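Local structure of chitinase A (Cycas revoluta, 4MNK) at residues Ala36-Pro41 against Asp84-Leu89; Thr42-Val47 against Arg96-Lys101. The protein is a family 18 (class V) plant chitinase, which probably hydrolyses the beta-1,4 links of chitin, and binds N-acetylglucosamine oligomers. One frame throughout, in Å; residues are numbered along the deposited sequence.

Contact 1 (Ala36-Pro41 against Asp84-Leu89); sequences AELNAP and DNFAKL
Leu-38 pushes one methyl against the helix at Phe-86: CD2 stands over the centre of the ring, 3.7 Å from the centroid and 9° off the normal, a CH-pi contact made squarely on the face. The two side chains cross at about a right angle, and the second methyl, Leu-38 CD1, lies 3.9 Å from CE1 of the same ring, so both branches of the leucine rest on it. Leu-38 CD2 also touches the helix backbone, 3.6 Å from N of Phe-86, and meets CB of Asn-85, with Leu-89 CD2 farther off at 4.2 Å. This buried half belongs to the TIM barrel of the family: the loop follows strand 30-36, helix 80-90 follows the neighbouring parallel strand 70-77, and Phe-86 stacks in addition with Tyr-119, at the end of strand 114-119. With an alanine in place of Phe-86, Leu-38 CD2 would probably lose the face it rests on and a gap would open beneath both leucine methyls. Toward solvent the packing thins. Ala-40 offers only its CB, 3.7 Å from Asn-85 OD1, and no hydrogen bond joins the two segments. The CG of Asn-85 sits beside its own backbone N (chi1 -77°), which places the amide alongside Ala-40; its OD1 accepts a weak hydrogen bond from NZ of the exposed Lys-88, one turn on, at 3.3 Å.

Contact 2 (Thr42-Val47 against Arg96-Lys101); sequences TFEVRV and RQRFVK
Phe-43 and Phe-99 bring the backbones to within 5.2 Å, CA to CA, and the carbonyl O of Phe-43 lies 3.4 Å from CA of Phe-99 in a CA-H...O contact. Arg-98 supplies the direct hydrogen bond: its NE donates to Thr-42 O at 2.7 Å, nearly straight at 166°, with the acceptor close to the guanidinium plane and the donor tilted 24° from the carbonyl plane. A bend at chi3 (-61°) turns the guanidinium back to the loop, where NH2 also bonds Pro-41 O, so two successive carbonyls fix its rotation. Here a loop after barrel strand 30-36 rests on helix 93-110, in the helical layer that surrounds the strands of the TIM barrel. Glu-44 crosses the arginine at about a right angle; its OE2 touches Arg-98 CD at 3.5 Å but stays beyond salt-bridge distance of NE, an approach that may still be mildly attractive. Its OE1 accepts a hydrogen bond from a water, which donates a second to Arg-98 O at 2.8 Å. On the buried side Val-45 drives CG2 against Phe-99, 3.3 Å from CD1, a tight fit reached obliquely, against a ring that also meets Ile-75 and Leu-134.

In the fold
Contacts 1 and 2 divide one loop, the chain after strand 30-36, between consecutive helices: contact 1 sets residues 36-41 on helix 80-90, contact 2 sets 42-47 on helix 93-110, and the division is not strict, since Phe-43 also touches Leu-89. Their centres are 9 Å apart, and each has a buried apolar side and a side more open to solvent. Contact 1 relies on apolar packing, whereas contact 2 adds a direct hydrogen bond and a water bridge nearer the surface. The apolar sides meet where Leu-89 CD2 packs 3.4 Å from Phe-99 CD1. Within the loop, a salt bridge from one of two Glu-37 conformers to Arg-46 and the probable hydrogen bond from Asn-39 ND2 to Glu-44 O tie the halves together.

Contact 1 (Ala36-Pro41 against Asp84-Leu89)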
loop_
_atom_site.group_PDB
_atom_site.type_symbol
_atom_site.label_atom_id
_atom_site.label_comp_id
_atom_site.label_asym_id
_atom_site.label_seq_id
_atom_site.Cartn_x
_atom_site.Cartn_y
_atom_site.Cartn_z
ATOM N N ALA A 36 11.274 4.940 -5.314
ATOM C CA ALA A 36 12.641 4.862 -5.812
ATOM C C ALA A 36 12.750 3.599 -6.667
ATOM O O ALA A 36 12.018 2.625 -6.446
ATOM C CB ALA A 36 13.619 4.815 -4.661
ATOM N N GLU A 37 13.661 3.623 -7.637
ATOM C CA GLU A 37 13.849 2.502 -8.556
ATOM C C GLU A 37 15.079 1.674 -8.187
ATOM O O GLU A 37 16.023 2.183 -7.576
ATOM C CB GLU A 37 13.941 3.000 -10.003
ATOM C CG GLU A 37 15.177 3.824 -10.304
ATOM C CD GLU A 37 15.164 4.415 -11.701
ATOM O OE1 GLU A 37 16.244 4.503 -12.317
ATOM O OE2 GLU A 37 14.073 4.786 -12.184
ATOM N N LEU A 38 15.053 0.394 -8.555
ATOM C CA LEU A 38 16.142 -0.533 -8.237
ATOM C C LEU A 38 17.403 -0.265 -9.049
ATOM O O LEU A 38 18.509 -0.501 -8.568
ATOM C CB LEU A 38 15.685 -1.984 -8.413
ATOM C CG LEU A 38 14.904 -2.592 -7.241
ATOM C CD1 LEU A 38 13.485 -2.040 -7.140
ATOM C CD2 LEU A 38 14.871 -4.108 -7.343
ATOM N N ASN A 39 17.226 0.235 -10.273
ATOM C CA ASN A 39 18.345 0.611 -11.143
ATOM C C ASN A 39 19.298 -0.559 -11.431
ATOM O O ASN A 39 20.505 -0.480 -11.179
ATOM C CB ASN A 39 19.089 1.830 -10.563
ATOM C CG ASN A 39 20.150 2.389 -11.503
ATOM O OD1 ASN A 39 20.063 2.249 -12.725
ATOM N ND2 ASN A 39 21.160 3.031 -10.928
ATOM N N ALA A 40 18.735 -1.652 -11.945
ATOM C CA ALA A 40 19.527 -2.756 -12.486
ATOM C C ALA A 40 20.369 -2.238 -13.658
ATOM O O ALA A 40 19.927 -1.331 -14.367
ATOM C CB ALA A 40 18.612 -3.878 -12.946
ATOM N N PRO A 41 21.575 -2.807 -13.878
ATOM C CA PRO A 41 22.208 -3.929 -13.179
ATOM C C PRO A 41 23.103 -3.562 -11.987
ATOM O O PRO A 41 23.524 -4.454 -11.250
ATOM C CB PRO A 41 23.055 -4.571 -14.281
ATOM C CG PRO A 41 23.475 -3.417 -15.122
ATOM C CD PRO A 41 22.358 -2.404 -15.063
ATOM N N ASP A 84 10.905 -8.629 -11.489
ATOM C CA ASP A 84 12.047 -9.198 -12.212
ATOM C C ASP A 84 13.368 -8.687 -11.648
ATOM O O ASP A 84 14.314 -9.457 -11.466
ATOM C CB ASP A 84 11.983 -8.856 -13.706
ATOM C CG ASP A 84 10.801 -9.498 -14.419
ATOM O OD1 ASP A 84 10.155 -10.407 -13.858
ATOM O OD2 ASP A 84 10.522 -9.074 -15.559
ATOM N N ASN A 85 13.424 -7.384 -11.377
ATOM C CA ASN A 85 14.621 -6.759 -10.834
ATOM C C ASN A 85 14.965 -7.243 -9.427
ATOM O O ASN A 85 16.129 -7.517 -9.147
ATOM C CB ASN A 85 14.516 -5.233 -10.896
ATOM C CG ASN A 85 14.758 -4.691 -12.290
ATOM O OD1 ASN A 85 15.290 -5.387 -13.155
ATOM N ND2 ASN A 85 14.369 -3.442 -12.516
ATOM N N PHE A 86 13.964 -7.362 -8.554
ATOM C CA PHE A 86 14.186 -7.936 -7.224
ATOM C C PHE A 86 14.698 -9.373 -7.313
ATOM O O PHE A 86 15.607 -9.760 -6.578
ATOM C CB PHE A 86 12.917 -7.897 -6.370
ATOM C CG PHE A 86 12.786 -6.666 -5.511
ATOM C CD1 PHE A 86 11.746 -5.769 -5.726
ATOM C CD2 PHE A 86 13.683 -6.415 -4.473
ATOM C CE1 PHE A 86 11.606 -4.637 -4.928
ATOM C CE2 PHE A 86 13.552 -5.283 -3.676
ATOM C CZ PHE A 86 12.509 -4.394 -3.905
ATOM N N ALA A 87 14.119 -10.160 -8.218
ATOM C CA ALA A 87 14.522 -11.556 -8.385
ATOM C C ALA A 87 15.977 -11.666 -8.846
ATOM O O ALA A 87 16.724 -12.515 -8.354
ATOM C CB ALA A 87 13.586 -12.275 -9.344
ATOM N N LYS A 88 16.384 -10.799 -9.772
ATOM C CA LYS A 88 17.778 -10.757 -10.228
ATOM C C LYS A 88 18.707 -10.308 -9.104
ATOM O O LYS A 88 19.745 -10.929 -8.854
ATOM C CB LYS A 88 17.934 -9.823 -11.430
ATOM C CG LYS A 88 17.412 -10.394 -12.739
ATOM C CD LYS A 88 17.715 -9.485 -13.924
ATOM C CE LYS A 88 16.802 -8.268 -13.956
ATOM N NZ LYS A 88 17.051 -7.409 -15.147
ATOM N N LEU A 89 18.315 -9.230 -8.430
ATOM C CA LEU A 89 19.069 -8.670 -7.316
ATOM C C LEU A 89 19.337 -9.689 -6.216
ATOM O O LEU A 89 20.478 -9.871 -5.790
ATOM C CB LEU A 89 18.302 -7.483 -6.724
ATOM C CG LEU A 89 18.728 -6.963 -5.349
ATOM C CD1 LEU A 89 20.134 -6.397 -5.373
ATOM C CD2 LEU A 89 17.734 -5.926 -4.870
#

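Contact 2 (Thr42-Val47 against Arg96-Lys101)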
loop_
_atom_site.group_PDB
_atom_site.type_symbol
_atom_site.label_atom_id
_atom_site.label_comp_id
_atom_site.label_asym_id
_atom_site.label_seq_id
_atom_site.Cartn_x
_atom_site.Cartn_y
_atom_site.Cartn_z
ATOM N N THR A 42 23.399 -2.276 -11.797
ATOM C CA THR A 42 24.273 -1.864 -10.693
ATOM C C THR A 42 23.556 -1.943 -9.349
ATOM O O THR A 42 24.193 -2.133 -8.310
ATOM C CB THR A 42 24.833 -0.432 -10.865
ATOM O OG1 THR A 42 23.765 0.523 -10.792
ATOM C CG2 THR A 42 25.585 -0.279 -12.185
ATOM N N PHE A 43 22.232 -1.790 -9.382
ATOM C CA PHE A 43 21.402 -1.738 -8.172
ATOM C C PHE A 43 21.848 -0.650 -7.201
ATOM O O PHE A 43 21.751 -0.794 -5.979
ATOM C CB PHE A 43 21.278 -3.119 -7.509
ATOM C CG PHE A 43 20.536 -4.111 -8.349
ATOM C CD1 PHE A 43 21.217 -5.100 -9.053
ATOM C CD2 PHE A 43 19.151 -4.034 -8.468
ATOM C CE1 PHE A 43 20.525 -6.009 -9.848
ATOM C CE2 PHE A 43 18.452 -4.935 -9.258
ATOM C CZ PHE A 43 19.141 -5.927 -9.949
ATOM N N GLU A 44 22.344 0.442 -7.778
ATOM C CA GLU A 44 22.546 1.679 -7.047
ATOM C C GLU A 44 21.192 2.377 -7.033
ATOM O O GLU A 44 20.822 3.088 -7.974
ATOM C CB GLU A 44 23.629 2.543 -7.704
ATOM C CG GLU A 44 24.976 1.839 -7.915
ATOM C CD GLU A 44 25.727 1.537 -6.628
ATOM O OE1 GLU A 44 25.517 2.244 -5.619
ATOM O OE2 GLU A 44 26.547 0.592 -6.634
ATOM N N VAL A 45 20.442 2.122 -5.965
ATOM C CA VAL A 45 19.064 2.589 -5.821
ATOM C C VAL A 45 19.000 4.114 -5.903
ATOM O O VAL A 45 19.866 4.810 -5.374
ATOM C CB VAL A 45 18.443 2.061 -4.503
ATOM C CG1 VAL A 45 17.032 2.596 -4.287
ATOM C CG2 VAL A 45 18.420 0.546 -4.516
ATOM N N ARG A 46 17.978 4.619 -6.589
ATOM C CA ARG A 46 17.849 6.050 -6.861
ATOM C C ARG A 46 16.392 6.409 -7.141
ATOM O O ARG A 46 15.598 5.549 -7.516
ATOM C CB ARG A 46 18.705 6.421 -8.079
ATOM C CG ARG A 46 18.264 5.735 -9.365
ATOM C CD ARG A 46 19.151 6.078 -10.537
ATOM N NE ARG A 46 18.570 5.597 -11.786
ATOM C CZ ARG A 46 19.164 5.672 -12.973
ATOM N NH1 ARG A 46 18.543 5.209 -14.048
ATOM N NH2 ARG A 46 20.373 6.208 -13.088
ATOM N N VAL A 47 16.033 7.680 -6.984
ATOM C CA VAL A 47 14.758 8.123 -7.541
ATOM C C VAL A 47 14.948 8.263 -9.052
ATOM O O VAL A 47 16.077 8.489 -9.507
ATOM C CB VAL A 47 14.214 9.431 -6.909
ATOM C CG1 VAL A 47 13.838 9.199 -5.458
ATOM C CG2 VAL A 47 15.209 10.573 -7.040
ATOM N N ARG A 96 23.239 -7.433 -3.849
ATOM C CA ARG A 96 22.543 -7.163 -2.586
ATOM C C ARG A 96 23.317 -6.155 -1.741
ATOM O O ARG A 96 22.724 -5.265 -1.134
ATOM C CB ARG A 96 22.300 -8.448 -1.789
ATOM C CG ARG A 96 21.341 -9.436 -2.453
ATOM C CD ARG A 96 20.779 -10.440 -1.452
ATOM N NE ARG A 96 21.827 -11.091 -0.667
ATOM C CZ ARG A 96 22.402 -12.248 -0.979
ATOM N NH1 ARG A 96 22.040 -12.919 -2.069
ATOM N NH2 ARG A 96 23.348 -12.742 -0.191
ATOM N N GLN A 97 24.641 -6.291 -1.716
ATOM C CA GLN A 97 25.502 -5.365 -0.978
ATOM C C GLN A 97 25.380 -3.938 -1.524
ATOM O O GLN A 97 25.261 -2.981 -0.754
ATOM C CB GLN A 97 26.957 -5.847 -1.009
ATOM C CG GLN A 97 27.885 -5.169 -0.000
ATOM C CD GLN A 97 29.200 -5.916 0.192
ATOM O OE1 GLN A 97 29.496 -6.883 -0.516
ATOM N NE2 GLN A 97 29.995 -5.469 1.160
ATOM N N ARG A 98 25.398 -3.804 -2.850
ATOM C CA ARG A 98 25.263 -2.500 -3.499
ATOM C C ARG A 98 23.892 -1.882 -3.223
ATOM O O ARG A 98 23.793 -0.683 -2.959
ATOM C CB ARG A 98 25.523 -2.598 -5.007
ATOM C CG ARG A 98 26.935 -3.062 -5.367
ATOM C CD ARG A 98 27.268 -2.828 -6.833
ATOM N NE ARG A 98 26.377 -3.552 -7.741
ATOM C CZ ARG A 98 26.547 -4.813 -8.132
ATOM N NH1 ARG A 98 27.579 -5.525 -7.693
ATOM N NH2 ARG A 98 25.677 -5.368 -8.964
ATOM N N PHE A 99 22.848 -2.709 -3.269
ATOM C CA PHE A 99 21.481 -2.279 -2.980
ATOM C C PHE A 99 21.356 -1.767 -1.548
ATOM O O PHE A 99 20.783 -0.708 -1.309
ATOM C CB PHE A 99 20.499 -3.433 -3.212
ATOM C CG PHE A 99 19.069 -3.110 -2.845
ATOM C CD1 PHE A 99 18.160 -2.712 -3.821
ATOM C CD2 PHE A 99 18.625 -3.219 -1.529
ATOM C CE1 PHE A 99 16.834 -2.421 -3.493
ATOM C CE2 PHE A 99 17.301 -2.926 -1.191
ATOM C CZ PHE A 99 16.409 -2.526 -2.177
ATOM N N VAL A 100 21.889 -2.534 -0.602
ATOM C CA VAL A 100 21.779 -2.196 0.814
ATOM C C VAL A 100 22.477 -0.865 1.114
ATOM O O VAL A 100 21.893 0.018 1.753
ATOM C CB VAL A 100 22.307 -3.353 1.700
ATOM C CG1 VAL A 100 22.560 -2.891 3.118
ATOM C CG2 VAL A 100 21.320 -4.515 1.688
ATOM N N LYS A 101 23.705 -0.715 0.619
ATOM C CA LYS A 101 24.491 0.500 0.829
ATOM C C LYS A 101 23.818 1.721 0.196
ATOM O O LYS A 101 23.701 2.773 0.834
ATOM C CB LYS A 101 25.908 0.325 0.276
ATOM C CG LYS A 101 26.825 1.523 0.487
ATOM C CD LYS A 101 28.199 1.272 -0.122
ATOM C CE LYS A 101 29.136 2.448 0.107
ATOM N NZ LYS A 101 29.497 2.616 1.543
HETATM O O HOH W 1 26.094 0.822 -3.461
#